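Local coordinates for MSM0271 protein (Mycobacterium smegmatis, PDB 5SUH) that is a shell protein that assembles as a double-ringed trimer in the RMM bacterial microcompartment and may help control passage through the shell, at residues T31-Y36 with V70-A75; L135-L140 with S231-Q236; P74-E79 with L97-Q102; V173-P178 with G205-L210. One frame throughout, in Å; residues are numbered along the deposited sequence.

Interaction 1: T31-Y36 with V70-A75; sequences TQIRVY and VEVSPA
R34 and E71 meet at a classic beta bulge, the standard way for an antiparallel pair to absorb one extra residue. R34 N and V35 N both donate to the carbonyl oxygen of E71, R34 N at 2.8 Å and V35 N at 3.1 Å, and they arrive from the same face of its plane. The register therefore slips by one between the I33–V72 and V35–E71 pairs. Beyond the slip, E71 N returns a bond to V35 O; before it, Q32 and S73 form a hydrogen-bonded pair, with S73 N 2.9 Å from Q32 O.

The bulge places R34 beside E71. The R34 chain bends at chi2 and chi3 and presents NE and NH2 side-on to one oxygen, with NE 3.0 Å and NH2 3.1 Å from E71 OE2. That oxygen lies near the guanidinium plane, and the two flat groups are turned 25° apart. E71 runs out extended, CG anti to N (chi1 -175°), with its CB 3.7 Å from V35 CB. A water bridges R34 NH2 and E71 OE2, so three donors converge on this oxygen, which would probably stabilise its charge.

Further out, E71 OE1 accepts from L180 N, and F103 makes a cation-pi contact with R34. On the sheet face bearing I33 and Y36, both side chains pack on L124 of helix 113-127, while strand 104-110 continues the sheet beyond strand 66-73.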
loop_
_atom_site.group_PDB
_atom_site.type_symbol
_atom_site.label_atom_id
_atom_site.label_comp_id
_atom_site.label_asym_id
_atom_site.label_seq_id
_atom_site.Cartn_x
_atom_site.Cartn_y
_atom_site.Cartn_z
ATOM N N THR A 31 -7.980 -24.295 -23.146
ATOM C CA THR A 31 -7.009 -23.268 -22.749
ATOM C C THR A 31 -6.375 -22.531 -23.938
ATOM O O THR A 31 -5.619 -23.128 -24.706
ATOM C CB THR A 31 -5.878 -23.882 -21.902
ATOM O OG1 THR A 31 -6.428 -24.386 -20.679
ATOM C CG2 THR A 31 -4.841 -22.849 -21.567
ATOM N N GLN A 32 -6.656 -21.234 -24.079
ATOM C CA GLN A 32 -6.104 -20.479 -25.203
ATOM C C GLN A 32 -4.803 -19.743 -24.901
ATOM O O GLN A 32 -4.705 -18.968 -23.954
ATOM C CB GLN A 32 -7.100 -19.463 -25.753
ATOM C CG GLN A 32 -6.497 -18.770 -26.981
ATOM C CD GLN A 32 -7.158 -17.466 -27.361
ATOM O OE1 GLN A 32 -8.364 -17.290 -27.185
ATOM N NE2 GLN A 32 -6.365 -16.541 -27.903
ATOM N N ILE A 33 -3.809 -19.978 -25.745
ATOM C CA ILE A 33 -2.548 -19.290 -25.624
ATOM C C ILE A 33 -2.516 -17.960 -26.388
ATOM O O ILE A 33 -2.701 -17.913 -27.596
ATOM C CB ILE A 33 -1.417 -20.201 -26.076
ATOM C CG1 ILE A 33 -1.190 -21.231 -24.956
ATOM C CG2 ILE A 33 -0.157 -19.393 -26.315
ATOM C CD1 ILE A 33 0.051 -22.061 -25.095
ATOM N N ARG A 34 -2.313 -16.882 -25.642
ATOM C CA ARG A 34 -2.265 -15.530 -26.183
ATOM C C ARG A 34 -0.830 -15.195 -26.563
ATOM O O ARG A 34 -0.568 -14.673 -27.649
ATOM C CB ARG A 34 -2.724 -14.512 -25.135
ATOM C CG ARG A 34 -4.065 -14.793 -24.538
ATOM C CD ARG A 34 -5.004 -13.659 -24.676
ATOM N NE ARG A 34 -4.415 -12.365 -24.370
ATOM C CZ ARG A 34 -4.971 -11.226 -24.783
ATOM N NH1 ARG A 34 -6.096 -11.263 -25.493
ATOM N NH2 ARG A 34 -4.394 -10.065 -24.532
ATOM N N VAL A 35 0.093 -15.526 -25.654
ATOM C CA VAL A 35 1.524 -15.321 -25.859
ATOM C C VAL A 35 2.302 -16.581 -25.449
ATOM O O VAL A 35 2.033 -17.144 -24.390
ATOM C CB VAL A 35 2.059 -14.131 -25.032
ATOM C CG1 VAL A 35 3.558 -13.972 -25.250
ATOM C CG2 VAL A 35 1.353 -12.872 -25.388
ATOM N N TYR A 36 3.236 -17.033 -26.293
ATOM C CA TYR A 36 4.138 -18.157 -25.966
ATOM C C TYR A 36 5.523 -17.887 -26.555
ATOM O O TYR A 36 5.707 -17.995 -27.771
ATOM C CB TYR A 36 3.592 -19.500 -26.509
ATOM C CG TYR A 36 4.515 -20.702 -26.302
ATOM C CD1 TYR A 36 5.478 -21.057 -27.260
ATOM C CD2 TYR A 36 4.422 -21.485 -25.157
ATOM C CE1 TYR A 36 6.331 -22.142 -27.060
ATOM C CE2 TYR A 36 5.265 -22.579 -24.954
ATOM C CZ TYR A 36 6.209 -22.901 -25.897
ATOM O OH TYR A 36 7.015 -23.985 -25.665
ATOM N N VAL A 70 4.556 -16.894 -20.860
ATOM C CA VAL A 70 3.266 -17.359 -21.366
ATOM C C VAL A 70 2.105 -16.508 -20.828
ATOM O O VAL A 70 1.994 -16.273 -19.605
ATOM C CB VAL A 70 3.021 -18.850 -20.998
ATOM C CG1 VAL A 70 1.673 -19.324 -21.519
ATOM C CG2 VAL A 70 4.169 -19.753 -21.491
ATOM N N GLU A 71 1.246 -16.056 -21.740
ATOM C CA GLU A 71 -0.017 -15.383 -21.391
ATOM C C GLU A 71 -1.209 -16.226 -21.907
ATOM O O GLU A 71 -1.180 -16.698 -23.037
ATOM C CB GLU A 71 -0.056 -13.941 -21.975
ATOM C CG GLU A 71 -1.280 -13.129 -21.569
ATOM C CD GLU A 71 -1.310 -11.694 -22.107
ATOM O OE1 GLU A 71 -0.263 -10.999 -22.120
ATOM O OE2 GLU A 71 -2.421 -11.242 -22.476
ATOM N N VAL A 72 -2.228 -16.461 -21.076
ATOM C CA VAL A 72 -3.356 -17.322 -21.480
ATOM C C VAL A 72 -4.744 -16.794 -21.130
ATOM O O VAL A 72 -4.908 -15.877 -20.327
ATOM C CB VAL A 72 -3.321 -18.724 -20.839
ATOM C CG1 VAL A 72 -1.968 -19.366 -21.071
ATOM C CG2 VAL A 72 -3.694 -18.643 -19.348
ATOM N N SER A 73 -5.742 -17.448 -21.716
ATOM C CA SER A 73 -7.145 -17.175 -21.449
ATOM C C SER A 73 -7.910 -18.500 -21.390
ATOM O O SER A 73 -7.617 -19.394 -22.178
ATOM C CB SER A 73 -7.713 -16.277 -22.532
ATOM O OG SER A 73 -9.046 -15.949 -22.242
ATOM N N PRO A 74 -8.839 -18.669 -20.418
ATOM C CA PRO A 74 -9.224 -17.758 -19.332
ATOM C C PRO A 74 -8.115 -17.663 -18.265
ATOM O O PRO A 74 -7.316 -18.603 -18.136
ATOM C CB PRO A 74 -10.491 -18.419 -18.763
ATOM C CG PRO A 74 -10.297 -19.845 -19.004
ATOM C CD PRO A 74 -9.573 -19.944 -20.325
ATOM N N ALA A 75 -8.109 -16.587 -17.481
ATOM C CA ALA A 75 -6.949 -16.262 -16.625
ATOM C C ALA A 75 -6.507 -17.400 -15.683
ATOM O O ALA A 75 -5.306 -17.676 -15.525
ATOM C CB ALA A 75 -7.234 -15.004 -15.818
HETATM O O HOH W 1 -2.756 -8.614 -22.832
#

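Interaction 2: L135-L140 with S231-Q236; sequences LRPRVL and SAIEGQ
The backbone of R136 is tied to Q236: R136 N donates to Q236 O over 3.1 Å in a nearly straight bond, 165° at the hydrogen. The aliphatic base of the arginine lies along the same carbonyl, R136 CB and CG each 3.6 Å from Q236 O. Its extended chain then leads away, and NH2 forms a salt bridge with E237. Q236 NE2 is bonded to E132 O, and G235 passes close to the R136 backbone, its CA 3.9 Å from R136 N.

This is a single backbone bridge, with L135 opposite Q236, and not a ladder. It illustrates how a tail leaving helix 216-232 can be tied to the lead-in of strand 138-145, an edge strand of the second four-stranded sheet within this chain.

I233 makes the main apolar touch, against P137. CG and CD of the proline meet the branched side chain of I233, the two side chains crossing at about a right angle. P137 CD comes 3.9 Å from I233 CG2, and P137 CG 4.1 Å from I233 CD1, so both arms of the isoleucine are used. I233 CG1 stands anti to the carbonyl carbon (chi1 -66°), which leaves CG2 anti to N, turned to the ring.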
loop_
_atom_site.group_PDB
_atom_site.type_symbol
_atom_site.label_atom_id
_atom_site.label_comp_id
_atom_site.label_asym_id
_atom_site.label_seq_id
_atom_site.Cartn_x
_atom_site.Cartn_y
_atom_site.Cartn_z
ATOM N N LEU A 135 -1.307 -15.125 -30.354
ATOM C CA LEU A 135 -1.632 -13.902 -31.103
ATOM C C LEU A 135 -0.374 -13.215 -31.629
ATOM O O LEU A 135 0.623 -13.101 -30.909
ATOM C CB LEU A 135 -2.432 -12.943 -30.222
ATOM C CG LEU A 135 -3.859 -13.383 -29.860
ATOM C CD1 LEU A 135 -4.479 -12.451 -28.820
ATOM C CD2 LEU A 135 -4.702 -13.346 -31.112
ATOM N N ARG A 136 -0.413 -12.748 -32.877
ATOM C CA ARG A 136 0.732 -12.009 -33.380
ATOM C C ARG A 136 0.675 -10.594 -32.775
ATOM O O ARG A 136 -0.408 -10.048 -32.562
ATOM C CB ARG A 136 0.765 -11.981 -34.910
ATOM C CG ARG A 136 -0.050 -10.903 -35.539
ATOM C CD ARG A 136 0.255 -10.809 -37.019
ATOM N NE ARG A 136 -0.774 -10.017 -37.688
ATOM C CZ ARG A 136 -0.933 -9.932 -39.006
ATOM N NH1 ARG A 136 -0.144 -10.616 -39.826
ATOM N NH2 ARG A 136 -1.916 -9.192 -39.499
ATOM N N PRO A 137 1.841 -10.008 -32.486
ATOM C CA PRO A 137 1.906 -8.679 -31.856
ATOM C C PRO A 137 1.223 -7.591 -32.671
ATOM O O PRO A 137 1.359 -7.549 -33.897
ATOM C CB PRO A 137 3.411 -8.403 -31.762
ATOM C CG PRO A 137 4.037 -9.805 -31.714
ATOM C CD PRO A 137 3.169 -10.641 -32.613
ATOM N N ARG A 138 0.430 -6.771 -31.990
ATOM C CA ARG A 138 -0.188 -5.610 -32.616
ATOM C C ARG A 138 0.352 -4.346 -31.981
ATOM O O ARG A 138 0.209 -4.143 -30.779
ATOM C CB ARG A 138 -1.709 -5.622 -32.496
ATOM C CG ARG A 138 -2.320 -4.311 -32.973
ATOM C CD ARG A 138 -3.691 -4.506 -33.575
ATOM N NE ARG A 138 -4.664 -5.010 -32.610
ATOM C CZ ARG A 138 -5.492 -4.237 -31.909
ATOM N NH1 ARG A 138 -5.479 -2.916 -32.078
ATOM N NH2 ARG A 138 -6.345 -4.789 -31.051
ATOM N N VAL A 139 0.995 -3.514 -32.795
ATOM C CA VAL A 139 1.533 -2.254 -32.329
ATOM C C VAL A 139 0.438 -1.196 -32.167
ATOM O O VAL A 139 -0.322 -0.945 -33.096
ATOM C CB VAL A 139 2.598 -1.794 -33.272
ATOM C CG1 VAL A 139 3.001 -0.396 -32.935
ATOM C CG2 VAL A 139 3.780 -2.773 -33.186
ATOM N N LEU A 140 0.337 -0.609 -30.976
ATOM C CA LEU A 140 -0.722 0.372 -30.675
ATOM C C LEU A 140 -0.225 1.812 -30.792
ATOM O O LEU A 140 -0.961 2.692 -31.188
ATOM C CB LEU A 140 -1.290 0.162 -29.260
ATOM C CG LEU A 140 -2.028 -1.166 -29.000
ATOM C CD1 LEU A 140 -2.549 -1.297 -27.572
ATOM C CD2 LEU A 140 -3.143 -1.336 -29.987
ATOM N N SER A 231 7.521 -7.814 -35.862
ATOM C CA SER A 231 6.974 -8.240 -37.160
ATOM C C SER A 231 7.348 -9.652 -37.517
ATOM O O SER A 231 6.569 -10.349 -38.141
ATOM C CB SER A 231 7.430 -7.332 -38.297
ATOM O OG SER A 231 6.797 -6.082 -38.192
ATOM N N ALA A 232 8.513 -10.097 -37.063
ATOM C CA ALA A 232 9.016 -11.406 -37.454
ATOM C C ALA A 232 8.319 -12.540 -36.698
ATOM O O ALA A 232 8.444 -13.706 -37.054
ATOM C CB ALA A 232 10.521 -11.467 -37.232
ATOM N N ILE A 233 7.551 -12.190 -35.678
ATOM C CA ILE A 233 6.903 -13.185 -34.840
ATOM C C ILE A 233 5.617 -13.778 -35.446
ATOM O O ILE A 233 4.731 -13.047 -35.901
ATOM C CB ILE A 233 6.607 -12.583 -33.466
ATOM C CG1 ILE A 233 7.917 -12.275 -32.746
ATOM C CG2 ILE A 233 5.750 -13.521 -32.617
ATOM C CD1 ILE A 233 7.726 -11.612 -31.364
ATOM N N GLU A 234 5.522 -15.109 -35.428
ATOM C CA GLU A 234 4.407 -15.848 -36.041
ATOM C C GLU A 234 3.238 -16.041 -35.073
ATOM O O GLU A 234 3.437 -16.475 -33.937
ATOM C CB GLU A 234 4.873 -17.242 -36.502
ATOM C CG GLU A 234 5.956 -17.269 -37.574
ATOM C CD GLU A 234 5.433 -16.951 -38.962
ATOM O OE1 GLU A 234 4.196 -16.968 -39.149
ATOM O OE2 GLU A 234 6.259 -16.692 -39.866
ATOM N N GLY A 235 2.022 -15.740 -35.530
ATOM C CA GLY A 235 0.825 -15.986 -34.738
ATOM C C GLY A 235 -0.480 -15.781 -35.493
ATOM O O GLY A 235 -0.464 -15.480 -36.679
ATOM N N GLN A 236 -1.610 -15.920 -34.796
ATOM C CA GLN A 236 -2.931 -15.770 -35.407
ATOM C C GLN A 236 -3.332 -14.307 -35.462
ATOM O O GLN A 236 -2.560 -13.440 -35.059
ATOM C CB GLN A 236 -3.979 -16.570 -34.634
ATOM C CG GLN A 236 -3.756 -18.076 -34.675
ATOM C CD GLN A 236 -3.660 -18.629 -36.092
ATOM O OE1 GLN A 236 -4.446 -18.264 -36.983
ATOM N NE2 GLN A 236 -2.661 -19.483 -36.319
#

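Interaction 3: P74-E79 with L97-Q102; sequences PALAIE and LYVERQ
V99 inserts its two methyl groups among A75, L76 and I78, and the rotamers on both sides decide which methyl meets which neighbour. With CG1 anti to its backbone N (chi1 171°), V99 sends that methyl to A75 CB at 3.7 Å. The other branch, CG2, meets I78 CG2 at 3.9 Å and L76 CD1 at 4.1 Å. The branches thus divide A75 from L76 and I78.

I78 explains the next step. Its chi1 of -156° swings CG1 to the side opposite N and leaves CG2 as the methyl that touches the strand, within 4.1 Å of L97 CD1 as well as V99. I78 runs past L97 and V99, its chain pointing the opposite way to each of theirs. L97 turns its two delta carbons to different partners: CD1 to I78, and CD2 to E79 OE1, the side chains of L97 and E79 crossing at about a right angle. The bend of E79 at chi2 brings the carboxylate nearer the strand. A75 CB also lies 3.5 Å from Q102 O, in the loop after strand 93-99.

Beyond the strand, Q102 N donates to E100 OE1, met from well above the carboxylate plane. The far ends of the polar side chains belong to the trimer: E79 binds H152 and Y211 of the second subunit, while E100 and Q102 pair with R101 of the third.

Across the contact itself the chemistry is mostly apolar, relying on shape and burial to seat residues 75-79 on strand 93-99, whereas E79 and E100 OE2 reach across to other subunits, E100 OE1 holding the local turn.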
loop_
_atom_site.group_PDB
_atom_site.type_symbol
_atom_site.label_atom_id
_atom_site.label_comp_id
_atom_site.label_asym_id
_atom_site.label_seq_id
_atom_site.Cartn_x
_atom_site.Cartn_y
_atom_site.Cartn_z
ATOM N N PRO A 74 -8.839 -18.669 -20.418
ATOM C CA PRO A 74 -9.224 -17.758 -19.332
ATOM C C PRO A 74 -8.115 -17.663 -18.265
ATOM O O PRO A 74 -7.316 -18.603 -18.136
ATOM C CB PRO A 74 -10.491 -18.419 -18.763
ATOM C CG PRO A 74 -10.297 -19.845 -19.004
ATOM C CD PRO A 74 -9.573 -19.944 -20.325
ATOM N N ALA A 75 -8.109 -16.587 -17.481
ATOM C CA ALA A 75 -6.949 -16.262 -16.625
ATOM C C ALA A 75 -6.507 -17.400 -15.683
ATOM O O ALA A 75 -5.306 -17.676 -15.525
ATOM C CB ALA A 75 -7.234 -15.004 -15.818
ATOM N N LEU A 76 -7.477 -18.055 -15.061
ATOM C CA LEU A 76 -7.185 -19.036 -14.039
ATOM C C LEU A 76 -6.532 -20.310 -14.607
ATOM O O LEU A 76 -6.067 -21.162 -13.856
ATOM C CB LEU A 76 -8.472 -19.357 -13.273
ATOM C CG LEU A 76 -8.348 -19.820 -11.827
ATOM C CD1 LEU A 76 -7.366 -18.948 -11.064
ATOM C CD2 LEU A 76 -9.714 -19.763 -11.173
ATOM N N ALA A 77 -6.514 -20.456 -15.926
ATOM C CA ALA A 77 -5.928 -21.656 -16.518
ATOM C C ALA A 77 -4.424 -21.721 -16.287
ATOM O O ALA A 77 -3.832 -22.806 -16.355
ATOM C CB ALA A 77 -6.230 -21.713 -18.008
ATOM N N ILE A 78 -3.827 -20.563 -15.990
ATOM C CA ILE A 78 -2.374 -20.433 -15.801
ATOM C C ILE A 78 -1.886 -21.263 -14.606
ATOM O O ILE A 78 -0.711 -21.614 -14.525
ATOM C CB ILE A 78 -1.944 -18.917 -15.633
ATOM C CG1 ILE A 78 -0.476 -18.691 -16.028
ATOM C CG2 ILE A 78 -2.257 -18.389 -14.229
ATOM C CD1 ILE A 78 -0.249 -18.711 -17.513
ATOM N N GLU A 79 -2.790 -21.585 -13.686
ATOM C CA GLU A 79 -2.430 -22.447 -12.564
ATOM C C GLU A 79 -2.208 -23.886 -13.037
ATOM O O GLU A 79 -1.483 -24.633 -12.394
ATOM C CB GLU A 79 -3.488 -22.409 -11.449
ATOM C CG GLU A 79 -3.722 -21.042 -10.804
ATOM C CD GLU A 79 -2.553 -20.548 -9.939
ATOM O OE1 GLU A 79 -1.594 -21.314 -9.695
ATOM O OE2 GLU A 79 -2.615 -19.384 -9.476
ATOM N N LEU A 97 4.096 -15.189 -11.534
ATOM C CA LEU A 97 2.826 -15.913 -11.627
ATOM C C LEU A 97 1.692 -14.995 -11.172
ATOM O O LEU A 97 1.636 -14.605 -10.016
ATOM C CB LEU A 97 2.847 -17.190 -10.787
ATOM C CG LEU A 97 1.548 -17.995 -10.716
ATOM C CD1 LEU A 97 1.208 -18.642 -12.042
ATOM C CD2 LEU A 97 1.640 -19.046 -9.620
ATOM N N TYR A 98 0.803 -14.621 -12.079
ATOM C CA TYR A 98 -0.232 -13.662 -11.713
ATOM C C TYR A 98 -1.496 -13.808 -12.552
ATOM O O TYR A 98 -1.424 -14.069 -13.762
ATOM C CB TYR A 98 0.313 -12.236 -11.815
ATOM C CG TYR A 98 -0.557 -11.197 -11.157
ATOM C CD1 TYR A 98 -0.691 -11.147 -9.768
ATOM C CD2 TYR A 98 -1.236 -10.245 -11.922
ATOM C CE1 TYR A 98 -1.499 -10.198 -9.157
ATOM C CE2 TYR A 98 -2.045 -9.286 -11.313
ATOM C CZ TYR A 98 -2.174 -9.278 -9.932
ATOM O OH TYR A 98 -2.963 -8.329 -9.330
ATOM N N VAL A 99 -2.643 -13.668 -11.879
ATOM C CA VAL A 99 -3.985 -13.683 -12.483
ATOM C C VAL A 99 -4.576 -12.255 -12.460
ATOM O O VAL A 99 -4.893 -11.701 -11.409
ATOM C CB VAL A 99 -4.934 -14.673 -11.734
ATOM C CG1 VAL A 99 -6.363 -14.525 -12.225
ATOM C CG2 VAL A 99 -4.453 -16.138 -11.880
ATOM N N GLU A 100 -4.721 -11.671 -13.641
ATOM C CA GLU A 100 -5.063 -10.258 -13.831
ATOM C C GLU A 100 -6.603 -10.128 -13.996
ATOM O O GLU A 100 -7.304 -11.116 -13.791
ATOM C CB GLU A 100 -4.267 -9.746 -15.044
ATOM C CG GLU A 100 -4.283 -8.271 -15.315
ATOM C CD GLU A 100 -5.103 -7.914 -16.519
ATOM O OE1 GLU A 100 -5.568 -8.824 -17.227
ATOM O OE2 GLU A 100 -5.270 -6.710 -16.764
ATOM N N ARG A 101 -7.131 -8.940 -14.326
ATOM C CA ARG A 101 -8.576 -8.755 -14.557
ATOM C C ARG A 101 -9.154 -9.711 -15.595
ATOM O O ARG A 101 -10.238 -10.269 -15.376
ATOM C CB ARG A 101 -8.901 -7.318 -14.993
ATOM C CG ARG A 101 -10.384 -7.069 -15.223
ATOM C CD ARG A 101 -10.699 -5.627 -15.563
ATOM N NE ARG A 101 -12.139 -5.409 -15.714
ATOM C CZ ARG A 101 -12.982 -5.232 -14.696
ATOM N NH1 ARG A 101 -12.539 -5.268 -13.447
ATOM N NH2 ARG A 101 -14.277 -5.039 -14.919
ATOM N N GLN A 102 -8.410 -9.905 -16.690
ATOM C CA GLN A 102 -8.803 -10.765 -17.820
ATOM C C GLN A 102 -7.857 -11.958 -18.096
ATOM O O GLN A 102 -8.324 -13.031 -18.472
ATOM C CB GLN A 102 -8.907 -9.934 -19.097
ATOM C CG GLN A 102 -10.071 -8.949 -19.100
ATOM C CD GLN A 102 -10.170 -8.153 -20.392
ATOM O OE1 GLN A 102 -9.379 -7.241 -20.655
ATOM N NE2 GLN A 102 -11.159 -8.487 -21.198
#

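Interaction 4: V173-P178 with G205-L210; sequences VYEMTP and GAAGRL
An antiparallel strand pairing, in the middle of the second BMC repeat's sheet, joins strands 170-177 and 208-214; the axes of residues 173-177 and 208-210 approach to 4.7 Å. Y174 and L210 form one hydrogen-bonded pair, and M176 and G208 the other, with G208 N 2.8 Å from M176 O. Between them, E175 and R209 are a non-hydrogen-bonded pair whose side chains leave the same face side by side.

Those two side chains form a salt bridge across the strands. E175 extends with CG anti to N (chi1 -171°), and R209 bends at chi2 to bring its guanidinium edge alongside. Both nitrogens seek one oxygen: R209 NE lies 2.8 Å and NH2 3.3 Å from E175 OE2. NE comes from above the carboxylate plane, and the two planes stand 62° apart. A207 CB touches the same oxygen, 3.5 Å away. Where the regular pairing stops, T177 OG1 donates to A206 O over 2.8 Å.

The third subunit supplies further partners, its L76 N bonding to E175 OE1 and its E100 O accepting from R209 NH2. On the opposite face, Y174 and L210 pack on I226 of helix 216-232, while strands 138-145 and 197-202 flank the pair on either side.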
loop_
_atom_site.group_PDB
_atom_site.type_symbol
_atom_site.label_atom_id
_atom_site.label_comp_id
_atom_site.label_asym_id
_atom_site.label_seq_id
_atom_site.Cartn_x
_atom_site.Cartn_y
_atom_site.Cartn_z
ATOM N N VAL A 173 8.695 5.733 -26.145
ATOM C CA VAL A 173 7.568 4.994 -25.571
ATOM C C VAL A 173 7.054 4.056 -26.655
ATOM O O VAL A 173 7.019 4.425 -27.836
ATOM C CB VAL A 173 6.409 5.914 -25.037
ATOM C CG1 VAL A 173 6.817 6.648 -23.748
ATOM C CG2 VAL A 173 5.942 6.908 -26.099
ATOM N N TYR A 174 6.687 2.838 -26.258
ATOM C CA TYR A 174 6.230 1.815 -27.199
ATOM C C TYR A 174 5.102 0.988 -26.576
ATOM O O TYR A 174 5.260 0.381 -25.494
ATOM C CB TYR A 174 7.383 0.893 -27.583
ATOM C CG TYR A 174 7.349 0.372 -28.995
ATOM C CD1 TYR A 174 8.373 0.686 -29.888
ATOM C CD2 TYR A 174 6.316 -0.461 -29.438
ATOM C CE1 TYR A 174 8.363 0.200 -31.200
ATOM C CE2 TYR A 174 6.299 -0.943 -30.740
ATOM C CZ TYR A 174 7.337 -0.610 -31.615
ATOM O OH TYR A 174 7.348 -1.075 -32.917
ATOM N N GLU A 175 3.966 0.962 -27.254
ATOM C CA GLU A 175 2.812 0.264 -26.737
ATOM C C GLU A 175 2.346 -0.827 -27.708
ATOM O O GLU A 175 2.218 -0.582 -28.911
ATOM C CB GLU A 175 1.674 1.265 -26.447
ATOM C CG GLU A 175 0.495 0.636 -25.685
ATOM C CD GLU A 175 -0.566 1.639 -25.236
ATOM O OE1 GLU A 175 -0.588 2.793 -25.727
ATOM O OE2 GLU A 175 -1.381 1.268 -24.371
ATOM N N MET A 176 2.019 -1.998 -27.161
ATOM C CA MET A 176 1.627 -3.180 -27.946
ATOM C C MET A 176 0.584 -4.035 -27.230
ATOM O O MET A 176 0.356 -3.873 -26.016
ATOM C CB MET A 176 2.847 -4.044 -28.225
ATOM C CG MET A 176 3.440 -4.552 -26.893
ATOM S SD MET A 176 5.211 -4.617 -26.916
ATOM C CE MET A 176 5.614 -2.879 -26.785
ATOM N N THR A 177 -0.015 -4.971 -27.966
ATOM C CA THR A 177 -0.892 -5.947 -27.340
ATOM C C THR A 177 -0.861 -7.285 -28.123
ATOM O O THR A 177 -0.752 -7.286 -29.351
ATOM C CB THR A 177 -2.347 -5.410 -27.180
ATOM O OG1 THR A 177 -3.070 -6.313 -26.352
ATOM C CG2 THR A 177 -3.097 -5.226 -28.531
ATOM N N PRO A 178 -0.902 -8.438 -27.410
ATOM C CA PRO A 178 -0.952 -8.653 -25.947
ATOM C C PRO A 178 0.238 -8.081 -25.162
ATOM O O PRO A 178 1.359 -8.002 -25.652
ATOM C CB PRO A 178 -0.971 -10.188 -25.799
ATOM C CG PRO A 178 -1.365 -10.715 -27.137
ATOM C CD PRO A 178 -0.857 -9.713 -28.152
ATOM N N GLY A 205 -1.624 -6.776 -18.333
ATOM C CA GLY A 205 -2.820 -5.979 -18.563
ATOM C C GLY A 205 -3.411 -6.123 -19.965
ATOM O O GLY A 205 -3.097 -7.053 -20.717
ATOM N N ALA A 206 -4.250 -5.169 -20.342
ATOM C CA ALA A 206 -4.795 -5.165 -21.689
ATOM C C ALA A 206 -3.730 -4.757 -22.733
ATOM O O ALA A 206 -3.794 -5.204 -23.879
ATOM C CB ALA A 206 -5.976 -4.253 -21.763
ATOM N N ALA A 207 -2.752 -3.938 -22.339
ATOM C CA ALA A 207 -1.690 -3.478 -23.266
ATOM C C ALA A 207 -0.357 -3.394 -22.559
ATOM O O ALA A 207 -0.301 -3.156 -21.361
ATOM C CB ALA A 207 -2.024 -2.110 -23.892
ATOM N N GLY A 208 0.720 -3.656 -23.284
ATOM C CA GLY A 208 2.044 -3.519 -22.699
ATOM C C GLY A 208 2.637 -2.150 -23.011
ATOM O O GLY A 208 2.392 -1.575 -24.075
ATOM N N ARG A 209 3.425 -1.627 -22.082
ATOM C CA ARG A 209 4.061 -0.336 -22.293
ATOM C C ARG A 209 5.542 -0.381 -21.917
ATOM O O ARG A 209 5.937 -0.902 -20.847
ATOM C CB ARG A 209 3.346 0.759 -21.494
ATOM C CG ARG A 209 1.954 1.114 -22.019
ATOM C CD ARG A 209 0.872 0.350 -21.287
ATOM N NE ARG A 209 -0.476 0.679 -21.757
ATOM C CZ ARG A 209 -1.503 0.869 -20.926
ATOM N NH1 ARG A 209 -1.309 0.792 -19.601
ATOM N NH2 ARG A 209 -2.696 1.168 -21.400
ATOM N N LEU A 210 6.350 0.204 -22.797
ATOM C CA LEU A 210 7.792 0.241 -22.636
ATOM C C LEU A 210 8.263 1.708 -22.577
ATOM O O LEU A 210 7.896 2.515 -23.437
ATOM C CB LEU A 210 8.454 -0.512 -23.800
ATOM C CG LEU A 210 9.980 -0.655 -23.819
ATOM C CD1 LEU A 210 10.473 -1.194 -22.470
ATOM C CD2 LEU A 210 10.445 -1.547 -24.968
#

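In the fold
Interactions 1 and 3 belong to the first repeat and interactions 2 and 4 to the second, each repeat having a four-stranded antiparallel sheet of order 1-2-4-3. Interaction 3 begins where interaction 1 ends, sharing P74 and A75, with centres about 8 Å apart. Interaction 4 falls within the chain span that interaction 2 brings together; their centres lie about 12 Å apart and strands 138-145 and 170-177 are neighbours. The repeats meet where P178 packs on V35 and R34 and E100 lies against G205; R34 O with L135 N links interactions 1 and 2. Interactions 1 and 3 touch the second subunit, and 3 and 4 the third, so one fold used twice could serve both chain and trimer.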